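Retinol dehydratase (Spodoptera frugiperda, PDB 1FMJ) converts retinol to anhydroretinol, probably by first transferring a sulfuryl group to it as its sulfotransferase relatives do to their substrates. Local coordinates at residues G29-T34 / E118-I123; L85-L90 / L266-S271; L200-N205 / I303-E308; L244-E249 / I259-D264. One frame throughout, in Å; residues are numbered along the deposited sequence.

Starting from the N terminus, contact 1 closes the first loop, joining the segment that leads into strand 35-38 to the calcium-binding turn 118-123. Before that loop is complete, contact 2 opens at the end of helix 76-87 and closes only at 266-271, so the two cross. Contact 3 begins within the span of contact 2 and ends beyond it at 303-308, crossing it in turn, while following contact 1 in series. Contact 4, a short strand-to-helix return, nests inside the loops of both contacts 2 and 3. In space they form two pairs: contacts 1 and 3 touch beside retinol, and contacts 2 and 4 touch at the far edge of the parallel sheet.

Contact 1 (G29-T34 / E118-I123); sequences GAFPTT and EEYNDI. With CA (calcium ion), chain F; RTL (retinol), chain H.
Ala30 opens the contact with its carbonyl oxygen lying against the CG2 methyl of Ile123, a light touch beside the heavier packing that follows. Phe31, with CG anti to the backbone N (chi1 -167°), brings its ring up to both the second segment and retinol. At the ring's edge, CE1 lies 3.9 Å from CD1 of Ile123 and also reaches C2 of retinol. Tyr120 turns its own edge toward the Phe31 face in an offset edge-to-face pair, centroids 5.6 Å apart and planes at 64°. Pro32 is the wedge of the interface. Its CB sits over the face of Tyr120 in a CH-pi contact, 3.7 Å from the ring centroid. Its CG lies 3.5 Å from the carbonyl oxygen of Glu119, and its CD packs on CG2 of Ile123 at 3.8 Å. Thr33 completes the grip: Tyr120 OH donates to Thr33 OG1 across 2.7 Å, near the plane of the phenol ring, while OG1 is also bonded to Ile111 O and the phenol oxygen to Asp113 N. The tyrosine is thereby fixed at its tip as well as on one face, and its CD2 comes within 3.5 Å of C3 of retinol. Behind it, Glu118 O, Asn121 OD1 and Asp122 OD1 bind the calcium ion, so a single turn serves both metal site and substrate pocket. The first segment lies in the loop between helix 18-24 and strand 35-38, and the second rests, through Tyr120 and Asn121, on Tyr135 of helix 132-142.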
# COMPACT_ATOMS: atom_id res chain seq x y z
N GLY A 29 -16.52 -4.84 10.91
CA GLY A 29 -16.78 -5.15 12.31
C GLY A 29 -16.15 -6.42 12.86
O GLY A 29 -15.60 -6.43 13.95
N ALA A 30 -16.24 -7.51 12.10
CA ALA A 30 -15.69 -8.78 12.53
C ALA A 30 -14.18 -8.71 12.79
O ALA A 30 -13.67 -9.36 13.70
CB ALA A 30 -16.00 -9.86 11.50
N PHE A 31 -13.47 -7.92 12.00
CA PHE A 31 -12.03 -7.82 12.19
C PHE A 31 -11.73 -7.16 13.53
O PHE A 31 -12.35 -6.17 13.89
CB PHE A 31 -11.38 -7.02 11.07
CG PHE A 31 -9.89 -7.14 11.04
CD1 PHE A 31 -9.29 -8.38 10.83
CD2 PHE A 31 -9.08 -6.03 11.27
CE1 PHE A 31 -7.90 -8.51 10.83
CE2 PHE A 31 -7.69 -6.15 11.28
CZ PHE A 31 -7.10 -7.39 11.06
N PRO A 32 -10.75 -7.70 14.28
CA PRO A 32 -10.36 -7.19 15.60
C PRO A 32 -9.82 -5.76 15.71
O PRO A 32 -10.26 -5.01 16.57
CB PRO A 32 -9.33 -8.22 16.07
CG PRO A 32 -9.80 -9.48 15.42
CD PRO A 32 -10.10 -8.99 14.02
N THR A 33 -8.87 -5.39 14.86
CA THR A 33 -8.30 -4.04 14.94
C THR A 33 -9.30 -2.95 14.55
O THR A 33 -10.01 -3.08 13.55
CB THR A 33 -7.06 -3.92 14.03
OG1 THR A 33 -6.23 -5.08 14.19
CG2 THR A 33 -6.25 -2.70 14.41
N THR A 34 -9.35 -1.88 15.34
CA THR A 34 -10.27 -0.77 15.08
C THR A 34 -9.54 0.45 14.55
O THR A 34 -8.31 0.50 14.58
CB THR A 34 -11.02 -0.37 16.37
OG1 THR A 34 -10.06 -0.07 17.39
CG2 THR A 34 -11.92 -1.49 16.85
N GLU A 118 -5.82 -13.04 20.77
CA GLU A 118 -6.74 -14.18 20.77
C GLU A 118 -7.88 -14.07 19.77
O GLU A 118 -8.42 -15.08 19.32
CB GLU A 118 -7.34 -14.41 22.17
CG GLU A 118 -6.34 -14.77 23.26
CD GLU A 118 -5.65 -13.56 23.87
OE1 GLU A 118 -4.91 -13.74 24.87
OE2 GLU A 118 -5.84 -12.43 23.37
N GLU A 119 -8.25 -12.84 19.42
CA GLU A 119 -9.35 -12.57 18.51
C GLU A 119 -9.10 -12.74 17.01
O GLU A 119 -10.05 -12.90 16.24
CB GLU A 119 -9.86 -11.16 18.75
CG GLU A 119 -10.31 -10.91 20.18
CD GLU A 119 -10.58 -9.45 20.45
OE1 GLU A 119 -11.25 -8.81 19.62
OE2 GLU A 119 -10.13 -8.95 21.50
N TYR A 120 -7.84 -12.73 16.59
CA TYR A 120 -7.55 -12.82 15.17
C TYR A 120 -7.73 -14.14 14.44
O TYR A 120 -8.13 -14.15 13.28
CB TYR A 120 -6.14 -12.30 14.90
CG TYR A 120 -6.00 -10.84 15.23
CD1 TYR A 120 -5.43 -10.43 16.43
CD2 TYR A 120 -6.44 -9.87 14.34
CE1 TYR A 120 -5.30 -9.08 16.73
CE2 TYR A 120 -6.31 -8.52 14.63
CZ TYR A 120 -5.74 -8.13 15.83
OH TYR A 120 -5.59 -6.80 16.11
N ASN A 121 -7.43 -15.26 15.09
CA ASN A 121 -7.58 -16.54 14.42
C ASN A 121 -9.04 -16.90 14.25
O ASN A 121 -9.39 -17.79 13.47
CB ASN A 121 -6.84 -17.63 15.19
CG ASN A 121 -6.95 -17.47 16.68
OD1 ASN A 121 -8.03 -17.64 17.26
ND2 ASN A 121 -5.84 -17.11 17.31
N ASP A 122 -9.90 -16.20 14.98
CA ASP A 122 -11.33 -16.44 14.93
C ASP A 122 -11.96 -15.92 13.63
O ASP A 122 -13.12 -16.20 13.34
CB ASP A 122 -12.01 -15.78 16.14
CG ASP A 122 -11.43 -16.26 17.46
OD1 ASP A 122 -10.69 -17.28 17.47
OD2 ASP A 122 -11.71 -15.63 18.51
N ILE A 123 -11.19 -15.16 12.86
CA ILE A 123 -11.70 -14.62 11.60
C ILE A 123 -11.48 -15.65 10.49
O ILE A 123 -11.91 -15.44 9.35
CB ILE A 123 -10.97 -13.31 11.21
CG1 ILE A 123 -9.51 -13.61 10.84
CG2 ILE A 123 -11.04 -12.32 12.37
CD1 ILE A 123 -8.68 -12.37 10.56
CA CA F . -8.97 -17.46 19.49
C1 RTL H . -3.87 -10.73 9.59
C2 RTL H . -4.64 -10.70 10.94
C3 RTL H . -3.73 -10.46 12.14
C4 RTL H . -2.22 -10.30 12.31
C5 RTL H . -1.64 -10.37 10.89
C6 RTL H . -2.30 -10.56 9.67
C7 RTL H . -1.60 -10.59 8.36
C8 RTL H . -1.22 -9.49 7.66
C9 RTL H . -0.52 -9.51 6.37
C10 RTL H . -0.21 -8.30 5.79
C11 RTL H . 0.48 -8.00 4.51
C12 RTL H . -0.20 -7.06 3.78
C13 RTL H . -0.01 -6.39 2.47
C14 RTL H . -0.72 -5.46 1.77
C15 RTL H . -0.37 -4.04 1.92
O1 RTL H . 0.59 -3.65 1.03
C16 RTL H . -4.59 -9.59 8.84
C17 RTL H . -4.33 -12.07 8.98
C18 RTL H . -0.11 -10.25 10.97
C19 RTL H . -0.17 -10.87 5.72
C20 RTL H . 1.29 -6.96 1.88

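Contact 2 (L85-L90 / L266-S271); sequences LIENDL and LGKKLS
The Lys268 side chain crosses Ile86 obliquely and Glu87 at about a right angle, in a loop that links two helices: Gly267, with positive phi, ends helix 255-265 in a Schellman motif, and Ser271 is the N-cap of helix 272-281. From the lysine backbone outward, CB packs on CG2 of Ile86 at 3.7 Å. CG passes the carbonyl oxygen of Ile86 and the carboxylate of Glu87. Bends at chi2 (-69°) and chi4 (-57°) then curl the chain back, bringing CE alongside Glu87 OE1 and setting the ammonium between two acceptors. NZ forms a salt bridge with Glu87 OE1 at 3.0 Å, using that oxygen's syn lone pair, and gives a second hydrogen bond to Leu266 O at 2.8 Å. The second bond ties the ammonium to the end of the helix it follows, while the salt bridge reaches across to helix 76-87. Leu266 crosses Glu87 at about a right angle, Leu266 CD1 lying 3.6 Å from Glu87 CD, so the carboxylate meets methyl groups as well as the ammonium. Farther along, Leu270 carries the apolar half of the interface, meeting the end of helix 76-87 and the turn after it: its CD2 touches CD1 of Leu90 at 3.6 Å, while its CD1 lies more loosely near CD1 of Ile86. One water closes the polar side, donating to Glu87 OE2 and to Leu266 O, 3.0 Å from each of the two oxygens.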
# COMPACT_ATOMS: atom_id res chain seq x y z
N LEU A 85 15.82 -3.97 -8.23
CA LEU A 85 16.72 -4.49 -9.26
C LEU A 85 17.61 -3.40 -9.83
O LEU A 85 18.80 -3.62 -10.04
CB LEU A 85 15.91 -5.15 -10.38
CG LEU A 85 15.34 -6.52 -9.99
CD1 LEU A 85 14.32 -7.01 -11.02
CD2 LEU A 85 16.50 -7.50 -9.85
N ILE A 86 17.03 -2.22 -10.05
CA ILE A 86 17.77 -1.10 -10.61
C ILE A 86 18.85 -0.59 -9.65
O ILE A 86 19.94 -0.22 -10.08
CB ILE A 86 16.82 0.05 -10.98
CG1 ILE A 86 15.86 -0.43 -12.07
CG2 ILE A 86 17.62 1.27 -11.45
CD1 ILE A 86 14.86 0.61 -12.55
N GLU A 87 18.55 -0.57 -8.36
CA GLU A 87 19.51 -0.12 -7.36
C GLU A 87 20.55 -1.21 -7.11
O GLU A 87 21.62 -0.93 -6.59
CB GLU A 87 18.81 0.22 -6.04
CG GLU A 87 17.82 1.38 -6.09
CD GLU A 87 18.50 2.72 -6.30
OE1 GLU A 87 19.43 2.80 -7.13
OE2 GLU A 87 18.09 3.71 -5.66
N ASN A 88 20.24 -2.45 -7.49
CA ASN A 88 21.17 -3.55 -7.27
C ASN A 88 21.78 -4.22 -8.50
O ASN A 88 21.97 -5.43 -8.53
CB ASN A 88 20.51 -4.61 -6.38
CG ASN A 88 20.54 -4.22 -4.90
OD1 ASN A 88 21.60 -4.28 -4.26
ND2 ASN A 88 19.40 -3.81 -4.37
N ASP A 89 22.09 -3.42 -9.52
CA ASP A 89 22.73 -3.93 -10.73
C ASP A 89 21.99 -5.07 -11.42
O ASP A 89 22.61 -6.01 -11.90
CB ASP A 89 24.14 -4.39 -10.41
CG ASP A 89 24.97 -3.32 -9.74
OD1 ASP A 89 25.12 -2.24 -10.34
OD2 ASP A 89 25.47 -3.55 -8.62
N LEU A 90 20.66 -4.97 -11.47
CA LEU A 90 19.86 -6.01 -12.10
C LEU A 90 20.30 -7.41 -11.72
O LEU A 90 20.44 -8.29 -12.57
CB LEU A 90 19.88 -5.85 -13.62
CG LEU A 90 19.16 -4.61 -14.16
CD1 LEU A 90 20.12 -3.43 -14.13
CD2 LEU A 90 18.69 -4.87 -15.58
N LEU A 266 16.77 7.48 -10.33
CA LEU A 266 17.69 6.84 -9.40
C LEU A 266 19.16 7.03 -9.77
O LEU A 266 20.05 6.48 -9.11
CB LEU A 266 17.38 5.34 -9.30
CG LEU A 266 16.04 5.00 -8.64
CD1 LEU A 266 15.83 3.50 -8.62
CD2 LEU A 266 16.02 5.56 -7.23
N GLY A 267 19.40 7.82 -10.81
CA GLY A 267 20.76 8.06 -11.25
C GLY A 267 21.44 6.81 -11.76
O GLY A 267 22.65 6.63 -11.60
N LYS A 268 20.66 5.93 -12.39
CA LYS A 268 21.19 4.68 -12.93
C LYS A 268 20.92 4.57 -14.43
O LYS A 268 19.81 4.85 -14.89
CB LYS A 268 20.54 3.49 -12.21
CG LYS A 268 20.68 3.52 -10.69
CD LYS A 268 22.11 3.28 -10.24
CE LYS A 268 22.22 3.23 -8.72
NZ LYS A 268 21.68 4.47 -8.08
N LYS A 269 21.93 4.17 -15.19
CA LYS A 269 21.76 4.03 -16.63
C LYS A 269 21.56 2.57 -17.02
O LYS A 269 22.23 1.67 -16.50
CB LYS A 269 22.96 4.62 -17.39
CG LYS A 269 22.94 6.14 -17.48
CD LYS A 269 21.70 6.64 -18.24
CE LYS A 269 21.60 8.17 -18.22
NZ LYS A 269 20.42 8.67 -18.99
N LEU A 270 20.62 2.34 -17.93
CA LEU A 270 20.29 1.00 -18.39
C LEU A 270 20.35 0.94 -19.91
O LEU A 270 19.99 1.89 -20.59
CB LEU A 270 18.88 0.62 -17.94
CG LEU A 270 18.53 0.76 -16.46
CD1 LEU A 270 17.05 0.48 -16.27
CD2 LEU A 270 19.37 -0.20 -15.64
N SER A 271 20.78 -0.20 -20.44
CA SER A 271 20.83 -0.36 -21.89
C SER A 271 19.43 -0.79 -22.30
O SER A 271 18.63 -1.21 -21.46
CB SER A 271 21.84 -1.44 -22.28
OG SER A 271 21.33 -2.73 -22.00
O HOH W 1 19.91 6.01 -6.18

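Contact 3 (L200-N205 / I303-E308); sequences LLYLLN and ILADGE
The Tyr202 ring takes Ala305 CB over one face, 4.0 Å from its centroid in a CH-pi contact, and has Ile303 O at its edge, near the plane. This tyrosine is the C-prime residue of the Schellman motif that ends helix 187-200; its positive phi turns the chain so that the ring lies across 303-305. Leu200, in the last helical turn, joins the same strip by backbone: Ala305 N donates to Leu200 O at 2.9 Å, with an N-H...O angle of 155°, and CA of Leu304 brings a C-H to the same oxygen. Beside this bond, Leu304 CD2 touches both CD1 of Leu200 (3.9 Å) and CD2 of Leu201 (3.8 Å), the leucines pointing the same way. Leu200 CD1 also meets CB of Glu308, whose OE2 is bonded to His196. Ala305 to Glu308 form a type II turn, and Arg299 bonds the carbonyl oxygens at both its ends. Ile303 itself lines the retinol pocket, so the contact backs that pocket with a helix end. Two waters finish the phenol: Tyr202 OH donates to one water at 2.6 Å, which donates on to Leu304 O. From a second water, 2.8 Å away, Tyr202 OH accepts, and that water takes the N-H of Asp306.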
# COMPACT_ATOMS: atom_id res chain seq x y z
N LEU A 200 -8.88 -11.19 0.81
CA LEU A 200 -7.69 -12.04 0.93
C LEU A 200 -7.24 -12.27 2.37
O LEU A 200 -6.91 -13.39 2.75
CB LEU A 200 -6.53 -11.41 0.14
CG LEU A 200 -5.14 -12.06 0.24
CD1 LEU A 200 -5.09 -13.34 -0.59
CD2 LEU A 200 -4.08 -11.09 -0.26
N LEU A 201 -7.22 -11.20 3.17
CA LEU A 201 -6.77 -11.28 4.55
C LEU A 201 -7.89 -11.40 5.58
O LEU A 201 -7.65 -11.22 6.78
CB LEU A 201 -5.90 -10.06 4.87
CG LEU A 201 -4.79 -9.84 3.84
CD1 LEU A 201 -3.97 -8.58 4.16
CD2 LEU A 201 -3.89 -11.07 3.81
N TYR A 202 -9.09 -11.72 5.11
CA TYR A 202 -10.25 -11.87 5.98
C TYR A 202 -10.57 -10.59 6.74
O TYR A 202 -11.03 -10.65 7.88
CB TYR A 202 -10.00 -13.00 7.00
CG TYR A 202 -9.84 -14.38 6.38
CD1 TYR A 202 -8.58 -14.97 6.26
CD2 TYR A 202 -10.94 -15.07 5.88
CE1 TYR A 202 -8.43 -16.22 5.65
CE2 TYR A 202 -10.80 -16.31 5.28
CZ TYR A 202 -9.54 -16.88 5.16
OH TYR A 202 -9.42 -18.10 4.54
N LEU A 203 -10.35 -9.44 6.12
CA LEU A 203 -10.62 -8.16 6.76
C LEU A 203 -12.09 -7.75 6.68
O LEU A 203 -12.58 -7.00 7.53
CB LEU A 203 -9.77 -7.05 6.12
CG LEU A 203 -8.26 -7.24 6.09
CD1 LEU A 203 -7.61 -6.01 5.47
CD2 LEU A 203 -7.73 -7.47 7.49
N LEU A 204 -12.79 -8.25 5.67
CA LEU A 204 -14.20 -7.90 5.47
C LEU A 204 -15.19 -8.94 5.95
O LEU A 204 -14.91 -10.14 5.92
CB LEU A 204 -14.48 -7.65 3.98
CG LEU A 204 -13.75 -6.52 3.26
CD1 LEU A 204 -14.23 -6.43 1.82
CD2 LEU A 204 -14.00 -5.21 3.98
N ASN A 205 -16.36 -8.47 6.37
CA ASN A 205 -17.43 -9.35 6.80
C ASN A 205 -17.86 -10.09 5.54
O ASN A 205 -18.09 -9.46 4.51
CB ASN A 205 -18.60 -8.53 7.36
CG ASN A 205 -18.24 -7.81 8.65
OD1 ASN A 205 -17.07 -7.75 9.03
ND2 ASN A 205 -19.24 -7.26 9.32
N ILE A 303 -3.54 -18.06 6.55
CA ILE A 303 -4.12 -16.73 6.68
C ILE A 303 -4.58 -16.06 5.39
O ILE A 303 -4.92 -14.88 5.40
CB ILE A 303 -3.15 -15.77 7.38
CG1 ILE A 303 -1.85 -15.68 6.59
CG2 ILE A 303 -2.92 -16.21 8.80
CD1 ILE A 303 -0.98 -14.50 6.99
N LEU A 304 -4.57 -16.80 4.28
CA LEU A 304 -5.04 -16.24 3.02
C LEU A 304 -6.33 -16.94 2.66
O LEU A 304 -6.43 -18.16 2.78
CB LEU A 304 -4.01 -16.47 1.91
CG LEU A 304 -2.62 -15.86 2.03
CD1 LEU A 304 -1.90 -16.08 0.71
CD2 LEU A 304 -2.70 -14.38 2.37
N ALA A 305 -7.32 -16.19 2.20
CA ALA A 305 -8.61 -16.76 1.82
C ALA A 305 -8.54 -17.48 0.48
O ALA A 305 -7.84 -17.03 -0.44
CB ALA A 305 -9.66 -15.66 1.76
N ASP A 306 -9.26 -18.60 0.37
CA ASP A 306 -9.29 -19.35 -0.89
C ASP A 306 -9.91 -18.45 -1.96
O ASP A 306 -10.81 -17.68 -1.67
CB ASP A 306 -10.18 -20.60 -0.79
CG ASP A 306 -9.75 -21.56 0.30
OD1 ASP A 306 -8.53 -21.69 0.56
OD2 ASP A 306 -10.64 -22.21 0.89
N GLY A 307 -9.41 -18.55 -3.18
CA GLY A 307 -9.97 -17.75 -4.26
C GLY A 307 -9.53 -16.30 -4.30
O GLY A 307 -10.16 -15.47 -4.97
N GLU A 308 -8.46 -15.97 -3.58
CA GLU A 308 -7.94 -14.61 -3.56
C GLU A 308 -6.43 -14.67 -3.63
O GLU A 308 -5.82 -15.57 -3.05
CB GLU A 308 -8.38 -13.87 -2.30
CG GLU A 308 -9.82 -13.40 -2.34
CD GLU A 308 -10.01 -12.21 -3.27
OE1 GLU A 308 -9.07 -11.84 -4.02
OE2 GLU A 308 -11.11 -11.63 -3.25
O HOH W 2 -7.33 -19.47 5.32
O HOH W 3 -11.03 -19.25 2.61

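Contact 4 (L244-E249 / I259-D264). With A3P (adenosine-3'-5'-diphosphate), chain G.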
# COMPACT_ATOMS: atom_id res chain seq x y z
N LEU A 244 9.27 11.00 -7.42
CA LEU A 244 8.88 10.53 -8.74
C LEU A 244 7.44 10.04 -8.65
O LEU A 244 7.18 8.94 -8.15
CB LEU A 244 9.80 9.39 -9.21
CG LEU A 244 9.38 8.73 -10.53
CD1 LEU A 244 9.43 9.74 -11.65
CD2 LEU A 244 10.29 7.55 -10.85
N PHE A 245 6.51 10.86 -9.14
CA PHE A 245 5.10 10.52 -9.13
C PHE A 245 4.80 9.75 -10.42
O PHE A 245 5.09 10.24 -11.51
CB PHE A 245 4.25 11.80 -9.10
CG PHE A 245 2.83 11.59 -8.67
CD1 PHE A 245 2.43 11.88 -7.37
CD2 PHE A 245 1.87 11.15 -9.58
CE1 PHE A 245 1.11 11.76 -6.98
CE2 PHE A 245 0.53 11.01 -9.20
CZ PHE A 245 0.15 11.32 -7.89
N LEU A 246 4.22 8.56 -10.30
CA LEU A 246 3.89 7.76 -11.46
C LEU A 246 2.46 7.25 -11.37
O LEU A 246 1.88 7.20 -10.29
CB LEU A 246 4.84 6.56 -11.57
CG LEU A 246 6.34 6.82 -11.67
CD1 LEU A 246 7.08 5.50 -11.72
CD2 LEU A 246 6.64 7.66 -12.92
N PHE A 247 1.90 6.88 -12.51
CA PHE A 247 0.55 6.35 -12.56
C PHE A 247 0.59 4.89 -12.98
O PHE A 247 1.26 4.54 -13.95
CB PHE A 247 -0.32 7.14 -13.55
CG PHE A 247 -0.68 8.52 -13.07
CD1 PHE A 247 0.01 9.63 -13.53
CD2 PHE A 247 -1.72 8.70 -12.17
CE1 PHE A 247 -0.33 10.91 -13.10
CE2 PHE A 247 -2.07 9.98 -11.73
CZ PHE A 247 -1.37 11.08 -12.20
N TYR A 248 -0.12 4.05 -12.24
CA TYR A 248 -0.16 2.62 -12.53
C TYR A 248 -0.54 2.34 -13.98
O TYR A 248 -0.03 1.41 -14.60
CB TYR A 248 -1.16 1.95 -11.59
CG TYR A 248 -1.46 0.51 -11.94
CD1 TYR A 248 -0.54 -0.51 -11.70
CD2 TYR A 248 -2.68 0.17 -12.52
CE1 TYR A 248 -0.82 -1.83 -12.03
CE2 TYR A 248 -2.97 -1.15 -12.86
CZ TYR A 248 -2.05 -2.14 -12.61
OH TYR A 248 -2.37 -3.44 -12.93
N GLU A 249 -1.43 3.15 -14.52
CA GLU A 249 -1.86 2.97 -15.90
C GLU A 249 -0.69 3.08 -16.89
O GLU A 249 -0.61 2.30 -17.85
CB GLU A 249 -2.94 4.00 -16.25
CG GLU A 249 -4.30 3.77 -15.58
CD GLU A 249 -4.32 4.10 -14.09
OE1 GLU A 249 -3.47 4.88 -13.63
OE2 GLU A 249 -5.22 3.58 -13.39
N ILE A 259 10.25 2.33 -16.90
CA ILE A 259 11.49 1.79 -16.34
C ILE A 259 12.63 2.79 -16.52
O ILE A 259 13.49 2.92 -15.64
CB ILE A 259 11.87 0.45 -17.02
CG1 ILE A 259 10.86 -0.64 -16.63
CG2 ILE A 259 13.28 0.04 -16.60
CD1 ILE A 259 11.11 -1.99 -17.27
N ALA A 260 12.62 3.49 -17.65
CA ALA A 260 13.64 4.48 -17.95
C ALA A 260 13.50 5.68 -17.02
O ALA A 260 14.48 6.19 -16.50
CB ALA A 260 13.52 4.93 -19.42
N ARG A 261 12.26 6.12 -16.82
CA ARG A 261 12.03 7.24 -15.93
C ARG A 261 12.57 6.91 -14.54
O ARG A 261 13.23 7.72 -13.91
CB ARG A 261 10.54 7.58 -15.86
CG ARG A 261 9.95 8.13 -17.14
CD ARG A 261 8.54 8.65 -16.91
NE ARG A 261 8.53 9.84 -16.08
CZ ARG A 261 7.43 10.43 -15.62
NH1 ARG A 261 6.24 9.92 -15.91
NH2 ARG A 261 7.52 11.52 -14.88
N ILE A 262 12.28 5.70 -14.06
CA ILE A 262 12.74 5.29 -12.74
C ILE A 262 14.27 5.19 -12.67
O ILE A 262 14.88 5.49 -11.65
CB ILE A 262 12.11 3.95 -12.31
CG1 ILE A 262 10.59 4.13 -12.18
CG2 ILE A 262 12.71 3.49 -10.98
CD1 ILE A 262 9.84 2.83 -12.01
N ALA A 263 14.90 4.76 -13.77
CA ALA A 263 16.35 4.64 -13.80
C ALA A 263 16.99 6.02 -13.69
O ALA A 263 17.88 6.23 -12.87
CB ALA A 263 16.80 3.95 -15.09
N ASP A 264 16.54 6.97 -14.51
CA ASP A 264 17.08 8.32 -14.48
C ASP A 264 16.92 8.92 -13.09
O ASP A 264 17.87 9.48 -12.53
CB ASP A 264 16.37 9.22 -15.49
CG ASP A 264 16.50 8.72 -16.91
OD1 ASP A 264 17.59 8.24 -17.27
OD2 ASP A 264 15.50 8.82 -17.66
P1 A3P G . -5.43 -5.71 -9.33
O1P A3P G . -6.10 -6.06 -8.06
O2P A3P G . -5.07 -6.91 -10.10
O3P A3P G . -6.28 -4.83 -10.14
P2 A3P G . -0.02 -2.98 -4.76
O4P A3P G . 1.24 -3.68 -5.04
O5P A3P G . 0.22 -1.54 -4.51
O6P A3P G . -0.70 -3.62 -3.59
O5' A3P G . -0.97 -3.11 -6.02
C5' A3P G . -1.41 -4.37 -6.50
C4' A3P G . -2.07 -4.23 -7.87
O4' A3P G . -1.02 -4.27 -8.88
C3' A3P G . -3.00 -5.40 -8.20
O3' A3P G . -4.10 -4.90 -8.99
C2' A3P G . -2.04 -6.35 -8.88
O2' A3P G . -2.59 -7.48 -9.56
C1' A3P G . -1.26 -5.39 -9.75
N9 A3P G . 0.01 -5.95 -10.23
C8 A3P G . 1.00 -6.61 -9.52
N7 A3P G . 2.02 -6.99 -10.23
C5 A3P G . 1.71 -6.56 -11.51
C6 A3P G . 2.38 -6.64 -12.78
N6 A3P G . 3.58 -7.23 -12.93
N1 A3P G . 1.76 -6.09 -13.89
C2 A3P G . 0.54 -5.48 -13.78
N3 A3P G . -0.20 -5.34 -12.63
C4 A3P G . 0.45 -5.90 -11.53
O HOH W 4 3.75 10.83 -13.99
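Leu246 and Arg261 slide past each other in opposite directions, so that the CD2 methyl of the leucine lies over one face of the guanidinium group, toward its rim, 3.8 Å from NH1. A bend at chi3 (69°) in an otherwise extended chain turns the guanidinium group against the Leu246 methyl. There NH1 shares a water with Phe245 O: the water donates to the carbonyl at 2.9 Å and accepts from the arginine at 3.3 Å. The link to the strand is therefore apolar on the face and water-mediated at a nitrogen, with no direct hydrogen bond between the two segments. The other branch of Leu246 turns inward and crosses Ile262 obliquely, CD1 meeting CG1 at 3.8 Å. Leu244, two residues back on the same side of the strand, comes to Ile262 at about a right angle instead. Its CD2 rests 3.7 Å from the same CG1, so one isoleucine methylene is shared by two leucines. Ile262 also touches Leu82 and Ile86 of helix 76-87, which extends the layer beneath the sheet. Just past the strand, Tyr248 OH donates to N3 of adenosine-3'-5'-diphosphate at 2.9 Å, the acceptor lying at the edge of the phenol ring and near its plane. Strand 244-247 and helix 259-264 run antiparallel, at 170° and 10.1 Å between axes. Such a helix, returning along the outermost strand of a five-stranded parallel sheet, is characteristic of the three-layer, P-loop NTPase-like fold shared by the sulfotransferases.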